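Local coordinates for protein predicted ATPase of the ABC class (Vibrio vulnificus, PDB 5D6A) that probably binds and hydrolyses ATP as an ABC-class ATPase, and is captured here with the non-hydrolysable ATP analogue AMP-PNP, at residues E195-Q200 with L243-R248; L206-A211 with I294-S299; F233-S238 with T252-P257; G298-I303 with A355-I360. All coordinates share one frame; numbering follows the deposited sequence.

Interaction 1. Residues E195-Q200 with L243-R248; sequences EALREQ and LHAPNR
Leu197 and Leu243 meet obliquely at the centre of this contact, where the end of the helix that contains residues 195-199 passes the edge strand 243-245. One branch does the touching: CD2 of Leu197 lies 3.5 Å from CB of Leu243, and the CD1 methyl of Leu243 is its next neighbour. With CG anti to its own carbonyl carbon (chi1 -65°) and the chain extended beyond it, Leu197 leaves the helix alongside the strand but swings its tip in towards it, so that CD2 also comes within 4.3 Å of CB of Ala245.

Two other residues flank this pair. A turn earlier than Gln200, Ala196 points its CB towards the strand and rests against CD of the Pro246 ring, 3.6 Å away. Gln200, the first residue to leave helical geometry, reaches over with a straight chain and donates from NE2 to the backbone O of His244, at 2.6 Å, in a bent bond (N-H...O 138°). That oxygen lies in the plane of the Gln200 amide, whereas the nitrogen is tilted 30° from the carbonyl plane of His244. The CB of His244 points away from the helix, and its imidazole meets Tyr250 edge to face.

Helix and strand run roughly antiparallel, their short axes 7.7 Å apart. Leu197 also touches Val251 and Val295, so the helix reaches beyond the edge strand. The arrangement is that of a helix packed on one face of an antiparallel sheet, consistent with the antiparallel beta subdomain of ABC ATPases.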
loop_
_atom_site.group_PDB
_atom_site.type_symbol
_atom_site.label_atom_id
_atom_site.label_comp_id
_atom_site.label_asym_id
_atom_site.label_seq_id
_atom_site.Cartn_x
_atom_site.Cartn_y
_atom_site.Cartn_z
ATOM N N GLU A 195 17.331 -11.807 -23.279
ATOM C CA GLU A 195 18.564 -12.047 -22.538
ATOM C C GLU A 195 19.751 -11.566 -23.364
ATOM O O GLU A 195 20.632 -10.876 -22.849
ATOM C CB GLU A 195 18.719 -13.530 -22.192
ATOM C CG GLU A 195 19.989 -13.867 -21.415
ATOM C CD GLU A 195 20.090 -13.145 -20.080
ATOM O OE1 GLU A 195 19.051 -12.681 -19.555
ATOM O OE2 GLU A 195 21.217 -13.053 -19.544
ATOM N N ALA A 196 19.757 -11.927 -24.646
ATOM C CA ALA A 196 20.822 -11.533 -25.569
ATOM C C ALA A 196 20.962 -10.014 -25.646
ATOM O O ALA A 196 22.071 -9.495 -25.653
ATOM C CB ALA A 196 20.562 -12.108 -26.953
ATOM N N LEU A 197 19.833 -9.311 -25.703
ATOM C CA LEU A 197 19.835 -7.847 -25.751
ATOM C C LEU A 197 20.322 -7.260 -24.429
ATOM O O LEU A 197 21.006 -6.238 -24.414
ATOM C CB LEU A 197 18.437 -7.310 -26.071
ATOM C CG LEU A 197 17.872 -7.644 -27.455
ATOM C CD1 LEU A 197 16.417 -7.214 -27.553
ATOM C CD2 LEU A 197 18.702 -7.003 -28.557
ATOM N N ARG A 198 19.965 -7.910 -23.321
ATOM C CA ARG A 198 20.387 -7.445 -22.001
ATOM C C ARG A 198 21.894 -7.613 -21.803
ATOM O O ARG A 198 22.528 -6.780 -21.162
ATOM C CB ARG A 198 19.612 -8.164 -20.883
ATOM C CG ARG A 198 20.013 -7.714 -19.481
ATOM C CD ARG A 198 19.131 -8.279 -18.374
ATOM N NE ARG A 198 17.759 -7.763 -18.422
ATOM C CZ ARG A 198 16.724 -8.378 -18.996
ATOM N NH1 ARG A 198 16.868 -9.561 -19.587
ATOM N NH2 ARG A 198 15.527 -7.804 -18.972
ATOM N N GLU A 199 22.462 -8.679 -22.365
ATOM C CA GLU A 199 23.899 -8.943 -22.229
ATOM C C GLU A 199 24.788 -7.963 -22.998
ATOM O O GLU A 199 25.926 -7.715 -22.595
ATOM C CB GLU A 199 24.235 -10.382 -22.638
ATOM C CG GLU A 199 23.648 -11.428 -21.701
ATOM C CD GLU A 199 24.084 -12.849 -22.016
ATOM O OE1 GLU A 199 25.010 -13.044 -22.835
ATOM O OE2 GLU A 199 23.500 -13.777 -21.420
ATOM N N GLN A 200 24.276 -7.399 -24.090
ATOM C CA GLN A 200 25.073 -6.461 -24.890
ATOM C C GLN A 200 24.797 -4.987 -24.573
ATOM O O GLN A 200 25.095 -4.107 -25.383
ATOM C CB GLN A 200 24.924 -6.750 -26.392
ATOM C CG GLN A 200 23.503 -6.759 -26.917
ATOM C CD GLN A 200 23.437 -7.123 -28.388
ATOM O OE1 GLN A 200 24.249 -6.665 -29.191
ATOM N NE2 GLN A 200 22.455 -7.936 -28.752
ATOM N N LEU A 243 20.575 -2.901 -31.811
ATOM C CA LEU A 243 21.109 -4.116 -31.210
ATOM C C LEU A 243 20.781 -5.312 -32.092
ATOM O O LEU A 243 20.058 -5.180 -33.076
ATOM C CB LEU A 243 20.524 -4.317 -29.814
ATOM C CG LEU A 243 20.735 -3.161 -28.832
ATOM C CD1 LEU A 243 20.091 -3.487 -27.490
ATOM C CD2 LEU A 243 22.214 -2.857 -28.657
ATOM N N HIS A 244 21.310 -6.478 -31.734
ATOM C CA HIS A 244 21.083 -7.687 -32.517
ATOM C C HIS A 244 20.632 -8.856 -31.655
ATOM O O HIS A 244 21.290 -9.206 -30.681
ATOM C CB HIS A 244 22.364 -8.073 -33.263
ATOM C CG HIS A 244 22.219 -9.287 -34.129
ATOM N ND1 HIS A 244 22.510 -10.560 -33.684
ATOM C CD2 HIS A 244 21.811 -9.424 -35.413
ATOM C CE1 HIS A 244 22.291 -11.426 -34.657
ATOM N NE2 HIS A 244 21.866 -10.762 -35.717
ATOM N N ALA A 245 19.504 -9.453 -32.023
ATOM C CA ALA A 245 18.979 -10.615 -31.319
ATOM C C ALA A 245 19.158 -11.840 -32.215
ATOM O O ALA A 245 19.024 -11.740 -33.438
ATOM C CB ALA A 245 17.518 -10.409 -30.972
ATOM N N PRO A 246 19.452 -13.004 -31.614
ATOM C CA PRO A 246 19.689 -14.222 -32.396
ATOM C C PRO A 246 18.503 -14.707 -33.228
ATOM O O PRO A 246 18.702 -15.364 -34.250
ATOM C CB PRO A 246 20.061 -15.263 -31.330
ATOM C CG PRO A 246 19.500 -14.739 -30.056
ATOM C CD PRO A 246 19.551 -13.246 -30.164
ATOM N N ASN A 247 17.286 -14.381 -32.807
ATOM C CA ASN A 247 16.093 -14.834 -33.520
ATOM C C ASN A 247 15.447 -13.750 -34.370
ATOM O O ASN A 247 15.215 -13.954 -35.558
ATOM C CB ASN A 247 15.095 -15.403 -32.521
ATOM C CG ASN A 247 15.662 -16.584 -31.761
ATOM O OD1 ASN A 247 16.164 -17.535 -32.364
ATOM N ND2 ASN A 247 15.586 -16.535 -30.435
ATOM N N ARG A 248 15.160 -12.602 -33.767
ATOM C CA ARG A 248 14.530 -11.503 -34.495
ATOM C C ARG A 248 15.508 -10.802 -35.439
ATOM O O ARG A 248 15.100 -10.262 -36.474
ATOM C CB ARG A 248 13.915 -10.492 -33.521
ATOM C CG ARG A 248 13.275 -9.300 -34.213
ATOM C CD ARG A 248 12.534 -8.395 -33.247
ATOM N NE ARG A 248 12.071 -7.184 -33.921
ATOM C CZ ARG A 248 11.384 -6.205 -33.337
ATOM N NH1 ARG A 248 11.063 -6.281 -32.048
ATOM N NH2 ARG A 248 11.013 -5.144 -34.047
#

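Interaction 2. Residues L206-A211 with I294-S299; sequences LVSFVA and IVTDGS
Phe209 and Val295 form a hydrogen-bonded antiparallel pair in which each backbone satisfies the other: Phe209 N donates to Val295 O at 2.8 Å, and Val295 N returns a bond to Phe209 O at 3.1 Å. A third bond, Asp297 N to Val207 O at 2.8 Å, continues the pairing to the corner where the first strand bends.

On the opposite face from Phe209 and Val295, Ser208 and Thr296 add a side-chain link, their hydroxyls OG and OG1 hydrogen-bonded at 2.8 Å. Ser208 holds OG anti to its backbone N (chi1 -174°), which places it over the neighbouring strand. Thr296 OG1 has a further partner in Ile278 O, so the buried hydroxyl pair is tied to helix 271-280 as well. Further along this face, Val210 and Ile294 lie side by side, their CG2 methyls 3.9 Å apart.

Beyond the strand, Asp297 OD1 accepts twice from Ser299, from N at 2.9 Å and from OG at 2.8 Å. Both donors approach from the same face of the carboxylate, some 42° out of its plane, and the bond from N closes an Asx turn. The other oxygen, OD2, is bonded to Thr357 OG1.

The buried hydroxyls and the paired strand amides and carbonyls are thus satisfied within the protein, and the bonds to both oxygens of Asp297 probably restrict the course of the chain as it leaves the antiparallel sheet.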
loop_
_atom_site.group_PDB
_atom_site.type_symbol
_atom_site.label_atom_id
_atom_site.label_comp_id
_atom_site.label_asym_id
_atom_site.label_seq_id
_atom_site.Cartn_x
_atom_site.Cartn_y
_atom_site.Cartn_z
ATOM N N LEU A 206 25.496 1.135 -22.618
ATOM C CA LEU A 206 24.088 1.442 -22.380
ATOM C C LEU A 206 23.602 0.837 -21.071
ATOM O O LEU A 206 24.136 -0.171 -20.616
ATOM C CB LEU A 206 23.234 0.883 -23.521
ATOM C CG LEU A 206 23.567 1.348 -24.937
ATOM C CD1 LEU A 206 22.676 0.631 -25.940
ATOM C CD2 LEU A 206 23.425 2.857 -25.064
ATOM N N VAL A 207 22.590 1.463 -20.473
ATOM C CA VAL A 207 21.982 0.954 -19.235
ATOM C C VAL A 207 20.553 0.479 -19.485
ATOM O O VAL A 207 19.964 -0.189 -18.639
ATOM C CB VAL A 207 21.984 1.994 -18.093
ATOM C CG1 VAL A 207 23.408 2.335 -17.711
ATOM C CG2 VAL A 207 21.211 3.250 -18.473
ATOM N N SER A 208 20.004 0.834 -20.647
ATOM C CA SER A 208 18.651 0.429 -21.017
ATOM C C SER A 208 18.444 0.606 -22.522
ATOM O O SER A 208 19.132 1.400 -23.164
ATOM C CB SER A 208 17.610 1.242 -20.240
ATOM O OG SER A 208 16.298 0.763 -20.485
ATOM N N PHE A 209 17.490 -0.140 -23.071
ATOM C CA PHE A 209 17.186 -0.089 -24.497
ATOM C C PHE A 209 15.690 -0.262 -24.762
ATOM O O PHE A 209 15.113 -1.293 -24.425
ATOM C CB PHE A 209 17.970 -1.173 -25.234
ATOM C CG PHE A 209 17.607 -1.306 -26.685
ATOM C CD1 PHE A 209 18.166 -0.463 -27.637
ATOM C CD2 PHE A 209 16.718 -2.286 -27.104
ATOM C CE1 PHE A 209 17.836 -0.588 -28.976
ATOM C CE2 PHE A 209 16.385 -2.416 -28.441
ATOM C CZ PHE A 209 16.944 -1.566 -29.379
ATOM N N VAL A 210 15.080 0.752 -25.377
ATOM C CA VAL A 210 13.655 0.728 -25.709
ATOM C C VAL A 210 13.497 0.607 -27.221
ATOM O O VAL A 210 13.635 1.589 -27.952
ATOM C CB VAL A 210 12.934 2.002 -25.224
ATOM C CG1 VAL A 210 11.450 1.932 -25.547
ATOM C CG2 VAL A 210 13.136 2.192 -23.730
ATOM N N ALA A 211 13.202 -0.602 -27.683
ATOM C CA ALA A 211 13.040 -0.870 -29.109
ATOM C C ALA A 211 11.901 -0.062 -29.736
ATOM O O ALA A 211 10.882 0.194 -29.092
ATOM C CB ALA A 211 12.798 -2.357 -29.328
ATOM N N ILE A 294 12.289 -4.545 -24.588
ATOM C CA ILE A 294 12.864 -3.476 -23.789
ATOM C C ILE A 294 13.696 -4.160 -22.713
ATOM O O ILE A 294 13.201 -5.040 -22.013
ATOM C CB ILE A 294 11.800 -2.597 -23.103
ATOM C CG1 ILE A 294 10.775 -2.079 -24.116
ATOM C CG2 ILE A 294 12.469 -1.426 -22.395
ATOM C CD1 ILE A 294 9.693 -1.212 -23.504
ATOM N N VAL A 295 14.963 -3.772 -22.602
ATOM C CA VAL A 295 15.854 -4.342 -21.594
ATOM C C VAL A 295 16.509 -3.233 -20.778
ATOM O O VAL A 295 16.712 -2.121 -21.267
ATOM C CB VAL A 295 16.943 -5.243 -22.217
ATOM C CG1 VAL A 295 16.319 -6.497 -22.812
ATOM C CG2 VAL A 295 17.749 -4.482 -23.261
ATOM N N THR A 296 16.831 -3.547 -19.529
ATOM C CA THR A 296 17.455 -2.594 -18.628
ATOM C C THR A 296 18.414 -3.321 -17.693
ATOM O O THR A 296 18.264 -4.511 -17.427
ATOM C CB THR A 296 16.394 -1.855 -17.783
ATOM O OG1 THR A 296 15.448 -1.213 -18.644
ATOM C CG2 THR A 296 17.034 -0.813 -16.882
ATOM N N ASP A 297 19.417 -2.592 -17.219
ATOM C CA ASP A 297 20.381 -3.128 -16.281
ATOM C C ASP A 297 19.616 -3.908 -15.205
ATOM O O ASP A 297 18.722 -3.365 -14.559
ATOM C CB ASP A 297 21.168 -1.967 -15.669
ATOM C CG ASP A 297 22.229 -2.417 -14.699
ATOM O OD1 ASP A 297 22.162 -3.556 -14.182
ATOM O OD2 ASP A 297 23.132 -1.606 -14.442
ATOM N N GLY A 298 19.973 -5.178 -15.029
ATOM C CA GLY A 298 19.304 -6.058 -14.070
ATOM C C GLY A 298 19.312 -5.590 -12.626
ATOM O O GLY A 298 18.416 -5.939 -11.857
ATOM N N SER A 299 20.317 -4.798 -12.257
ATOM C CA SER A 299 20.451 -4.300 -10.884
ATOM C C SER A 299 19.805 -2.929 -10.645
ATOM O O SER A 299 19.856 -2.410 -9.529
ATOM C CB SER A 299 21.932 -4.225 -10.514
ATOM O OG SER A 299 22.626 -3.353 -11.390
#

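Interaction 3. Residues F233-S238 with T252-P257; sequences FTAPES and TGLGIP
The CB of Leu254, on strand 249-257, points towards the loop at residues 233-238, and three loop residues meet the side chain along its length. At the base, its CB touches two neighbours, CE2 of Phe233 at 3.5 Å and CB of Ala235 at 3.6 Å. The first of these is an edge contact, for the Leu254 CB sits close to the plane of the phenylalanine ring and not over its face. Next comes CG, which is 4.2 Å from CZ of the same ring. Here the side chain forks. CD2 stays near the ring, 3.6 Å from Phe233 CZ, while CD1 leads to the proline ring of Pro236, whose CD is 4.3 Å away. CG is anti to the backbone N (chi1 172°), which carries the fork out to these two partners, one methyl to each, and the leucine and phenylalanine side chains cross at a slant.

Ala235 also presses on the strand backbone, its CB 3.4 Å from Leu254 N. No hydrogen bond joins the two segments; the loop is held instead through neighbours, Ala235 N bonding to Asn212 OD1 and the backbone of Phe233 hydrogen-bonding to Gly213 and Ser214.

Leu254 further touches Val210 and Ile423, and Phe233 touches Val210 and Ala430, so apolar groups of the antiparallel sheet (Val210, Leu254) and of the mixed sheet (Ile423, Ala430) converge here. The side chain of Phe233 lies about 6 Å from the bound AMP-PNP. This is a loop packed against a strand of the antiparallel sheet beside the nucleotide pocket, consistent with the beta subdomain that borders the nucleotide in ABC ATPases.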
loop_
_atom_site.group_PDB
_atom_site.type_symbol
_atom_site.label_atom_id
_atom_site.label_comp_id
_atom_site.label_asym_id
_atom_site.label_seq_id
_atom_site.Cartn_x
_atom_site.Cartn_y
_atom_site.Cartn_z
ATOM N N PHE A 233 6.215 3.668 -29.603
ATOM C CA PHE A 233 7.445 4.380 -29.295
ATOM C C PHE A 233 8.411 4.443 -30.475
ATOM O O PHE A 233 8.577 3.471 -31.213
ATOM C CB PHE A 233 8.143 3.720 -28.106
ATOM C CG PHE A 233 9.398 4.420 -27.680
ATOM C CD1 PHE A 233 9.351 5.460 -26.761
ATOM C CD2 PHE A 233 10.627 4.044 -28.201
ATOM C CE1 PHE A 233 10.507 6.108 -26.366
ATOM C CE2 PHE A 233 11.786 4.689 -27.813
ATOM C CZ PHE A 233 11.727 5.722 -26.894
ATOM N N THR A 234 9.037 5.605 -30.637
ATOM C CA THR A 234 10.038 5.823 -31.670
ATOM C C THR A 234 11.153 6.654 -31.059
ATOM O O THR A 234 10.892 7.637 -30.365
ATOM C CB THR A 234 9.480 6.561 -32.899
ATOM O OG1 THR A 234 8.429 5.788 -33.489
ATOM C CG2 THR A 234 10.585 6.786 -33.937
ATOM N N ALA A 235 12.392 6.254 -31.315
ATOM C CA ALA A 235 13.543 6.953 -30.775
ATOM C C ALA A 235 14.021 8.040 -31.726
ATOM O O ALA A 235 13.864 7.919 -32.944
ATOM C CB ALA A 235 14.668 5.968 -30.508
ATOM N N PRO A 236 14.588 9.122 -31.172
ATOM C CA PRO A 236 15.139 10.168 -32.020
ATOM C C PRO A 236 16.489 9.696 -32.552
ATOM O O PRO A 236 17.314 9.207 -31.776
ATOM C CB PRO A 236 15.290 11.356 -31.066
ATOM C CG PRO A 236 15.414 10.754 -29.707
ATOM C CD PRO A 236 14.678 9.448 -29.735
ATOM N N GLU A 237 16.704 9.825 -33.860
ATOM C CA GLU A 237 17.952 9.368 -34.489
ATOM C C GLU A 237 19.195 9.775 -33.708
ATOM O O GLU A 237 20.145 9.003 -33.594
ATOM C CB GLU A 237 18.065 9.878 -35.931
ATOM C CG GLU A 237 17.023 9.311 -36.886
ATOM C CD GLU A 237 17.267 9.703 -38.335
ATOM O OE1 GLU A 237 18.293 10.364 -38.622
ATOM O OE2 GLU A 237 16.432 9.342 -39.195
ATOM N N SER A 238 19.176 10.988 -33.171
ATOM C CA SER A 238 20.299 11.516 -32.409
ATOM C C SER A 238 20.717 10.601 -31.260
ATOM O O SER A 238 21.886 10.582 -30.870
ATOM C CB SER A 238 19.938 12.895 -31.854
ATOM O OG SER A 238 21.010 13.444 -31.111
ATOM N N THR A 252 16.145 -1.867 -33.973
ATOM C CA THR A 252 16.483 -0.465 -33.751
ATOM C C THR A 252 15.580 0.138 -32.681
ATOM O O THR A 252 14.382 -0.146 -32.636
ATOM C CB THR A 252 16.350 0.342 -35.056
ATOM O OG1 THR A 252 17.247 -0.190 -36.041
ATOM C CG2 THR A 252 16.675 1.811 -34.823
ATOM N N GLY A 253 16.162 0.969 -31.820
ATOM C CA GLY A 253 15.407 1.613 -30.750
ATOM C C GLY A 253 16.202 2.654 -29.987
ATOM O O GLY A 253 17.317 3.009 -30.373
ATOM N N LEU A 254 15.615 3.148 -28.900
ATOM C CA LEU A 254 16.259 4.143 -28.053
ATOM C C LEU A 254 17.331 3.505 -27.189
ATOM O O LEU A 254 17.054 2.568 -26.440
ATOM C CB LEU A 254 15.240 4.807 -27.130
ATOM C CG LEU A 254 15.840 5.735 -26.068
ATOM C CD1 LEU A 254 16.510 6.931 -26.728
ATOM C CD2 LEU A 254 14.786 6.191 -25.071
ATOM N N GLY A 255 18.546 4.028 -27.283
ATOM C CA GLY A 255 19.653 3.543 -26.483
ATOM C C GLY A 255 19.977 4.572 -25.424
ATOM O O GLY A 255 20.422 5.669 -25.745
ATOM N N ILE A 256 19.731 4.229 -24.163
ATOM C CA ILE A 256 20.021 5.129 -23.051
ATOM C C ILE A 256 21.435 4.837 -22.563
ATOM O O ILE A 256 21.665 3.833 -21.887
ATOM C CB ILE A 256 19.002 4.966 -21.907
ATOM C CG1 ILE A 256 17.606 5.350 -22.409
ATOM C CG2 ILE A 256 19.388 5.838 -20.718
ATOM C CD1 ILE A 256 16.500 5.160 -21.395
ATOM N N PRO A 257 22.389 5.720 -22.896
ATOM C CA PRO A 257 23.774 5.475 -22.507
ATOM C C PRO A 257 24.026 5.611 -21.013
ATOM O O PRO A 257 23.168 6.098 -20.280
ATOM C CB PRO A 257 24.543 6.555 -23.272
ATOM C CG PRO A 257 23.575 7.677 -23.402
ATOM C CD PRO A 257 22.214 7.052 -23.506
#

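Interaction 4. Residues G298-I303 with A355-I360; sequences GSAMKI and ASTLLI
Met301 and Leu359 carry the central backbone bonds of a parallel strand pair. Leu359 N donates to Met301 O at 3.0 Å; on either side of it, Met301 N reaches Thr357 O and Ile303 N reaches Leu359 O, both also at 3.0 Å. Before the strands pair, the OG of Ser299 accepts from Ser356 N at 3.2 Å, in addition to its bond with Asp297. Its chi1 of 60° sets OG between the backbone N and the carbonyl carbon, facing that amide.

Around these bonds side chains meet across the two strands. Lys302 crosses Leu359 at about a right angle, its CB 3.8 Å from the leucine CB, and then carries NZ off to a salt bridge with Glu501. Ile303 CG1 touches Ile360 CG1 at 3.7 Å. Ala300 CB meets Thr357 CB at 3.8 Å.

Helix 271-280 packs against Lys302 and Leu359, and helix 339-352 against Met301 (a selenomethionine), Ile303 and Leu358. Strand 301-302 is the outermost of the mixed sheet within this chain; the far edge of strand 357-361 pairs with strand 404-408.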
loop_
_atom_site.group_PDB
_atom_site.type_symbol
_atom_site.label_atom_id
_atom_site.label_comp_id
_atom_site.label_asym_id
_atom_site.label_seq_id
_atom_site.Cartn_x
_atom_site.Cartn_y
_atom_site.Cartn_z
ATOM N N GLY A 298 19.973 -5.178 -15.029
ATOM C CA GLY A 298 19.304 -6.058 -14.070
ATOM C C GLY A 298 19.312 -5.590 -12.626
ATOM O O GLY A 298 18.416 -5.939 -11.857
ATOM N N SER A 299 20.317 -4.798 -12.257
ATOM C CA SER A 299 20.451 -4.300 -10.884
ATOM C C SER A 299 19.805 -2.929 -10.645
ATOM O O SER A 299 19.856 -2.410 -9.529
ATOM C CB SER A 299 21.932 -4.225 -10.514
ATOM O OG SER A 299 22.626 -3.353 -11.390
ATOM N N ALA A 300 19.198 -2.348 -11.679
ATOM C CA ALA A 300 18.573 -1.025 -11.555
ATOM C C ALA A 300 17.541 -0.978 -10.427
ATOM O O ALA A 300 16.614 -1.789 -10.390
ATOM C CB ALA A 300 17.934 -0.619 -12.872
HETATM N N MSE A 301 17.713 -0.020 -9.515
HETATM C CA MSE A 301 16.822 0.138 -8.364
HETATM C C MSE A 301 16.158 1.480 -8.362
HETATM O O MSE A 301 16.828 2.509 -8.411
HETATM C CB MSE A 301 17.650 0.009 -7.082
HETATM C CG MSE A 301 16.873 0.338 -5.801
HETATM SE SE MSE A 301 15.381 -0.920 -5.501
HETATM C CE MSE A 301 16.464 -2.530 -5.180
ATOM N N LYS A 302 14.831 1.485 -8.296
ATOM C CA LYS A 302 14.095 2.735 -8.236
ATOM C C LYS A 302 13.954 3.117 -6.781
ATOM O O LYS A 302 13.460 2.338 -5.969
ATOM C CB LYS A 302 12.721 2.628 -8.898
ATOM C CG LYS A 302 11.948 3.943 -8.901
ATOM C CD LYS A 302 10.810 3.908 -9.906
ATOM C CE LYS A 302 10.064 5.232 -10.016
ATOM N NZ LYS A 302 9.323 5.605 -8.778
ATOM N N ILE A 303 14.410 4.317 -6.454
ATOM C CA ILE A 303 14.336 4.798 -5.092
ATOM C C ILE A 303 13.327 5.933 -5.013
ATOM O O ILE A 303 13.179 6.719 -5.947
ATOM C CB ILE A 303 15.720 5.241 -4.563
ATOM C CG1 ILE A 303 16.273 6.427 -5.359
ATOM C CG2 ILE A 303 16.703 4.078 -4.621
ATOM C CD1 ILE A 303 17.624 6.905 -4.872
ATOM N N ALA A 355 24.372 -1.734 -7.010
ATOM C CA ALA A 355 23.440 -1.326 -8.059
ATOM C C ALA A 355 24.190 -0.438 -9.040
ATOM O O ALA A 355 24.911 0.475 -8.625
ATOM C CB ALA A 355 22.263 -0.572 -7.465
ATOM N N SER A 356 24.023 -0.708 -10.334
ATOM C CA SER A 356 24.702 0.059 -11.384
ATOM C C SER A 356 23.838 1.195 -11.911
ATOM O O SER A 356 24.337 2.121 -12.557
ATOM C CB SER A 356 25.062 -0.853 -12.552
ATOM O OG SER A 356 25.879 -1.927 -12.148
ATOM N N THR A 357 22.539 1.122 -11.649
ATOM C CA THR A 357 21.630 2.142 -12.134
ATOM C C THR A 357 20.587 2.487 -11.085
ATOM O O THR A 357 20.079 1.613 -10.385
ATOM C CB THR A 357 20.939 1.677 -13.428
ATOM O OG1 THR A 357 21.936 1.324 -14.400
ATOM C CG2 THR A 357 20.036 2.770 -13.987
ATOM N N LEU A 358 20.284 3.777 -10.981
ATOM C CA LEU A 358 19.309 4.277 -10.026
ATOM C C LEU A 358 18.211 5.000 -10.778
ATOM O O LEU A 358 18.491 5.845 -11.622
ATOM C CB LEU A 358 19.981 5.232 -9.044
ATOM C CG LEU A 358 21.112 4.632 -8.212
ATOM C CD1 LEU A 358 21.849 5.727 -7.461
ATOM C CD2 LEU A 358 20.589 3.568 -7.259
ATOM N N LEU A 359 16.964 4.663 -10.473
ATOM C CA LEU A 359 15.819 5.279 -11.129
ATOM C C LEU A 359 15.118 6.185 -10.132
ATOM O O LEU A 359 14.845 5.775 -9.010
ATOM C CB LEU A 359 14.866 4.198 -11.644
ATOM C CG LEU A 359 15.534 3.111 -12.496
ATOM C CD1 LEU A 359 14.519 2.059 -12.912
ATOM C CD2 LEU A 359 16.224 3.705 -13.717
ATOM N N ILE A 360 14.840 7.421 -10.536
ATOM C CA ILE A 360 14.190 8.394 -9.657
ATOM C C ILE A 360 13.097 9.156 -10.385
ATOM O O ILE A 360 13.251 9.510 -11.551
ATOM C CB ILE A 360 15.211 9.406 -9.095
ATOM C CG1 ILE A 360 16.265 8.673 -8.261
ATOM C CG2 ILE A 360 14.510 10.470 -8.258
ATOM C CD1 ILE A 360 17.346 9.568 -7.703
#

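Overall arrangement
All four contacts lie within the P-loop domain. Interactions 1, 2 and 3 reach the four-stranded antiparallel sheet, with centres 11 to 16 Å apart; interaction 3 is nested in the chain loop closed by interaction 2, and interaction 1 alternates with both. Strand 206-211 runs between its neighbours 249-257 and 294-296, linking interactions 3 and 2, while Leu243 packs on Phe209 between interactions 1 and 2. Interaction 4 belongs to the mixed, mostly parallel sheet. Its centre is 11 Å from that of interaction 2, with which it shares Gly298 and Ser299. The chain thus passes directly between the sheets, and the Val210 and Lys302 side chains lie about 10 and 8 Å from bound AMP-PNP.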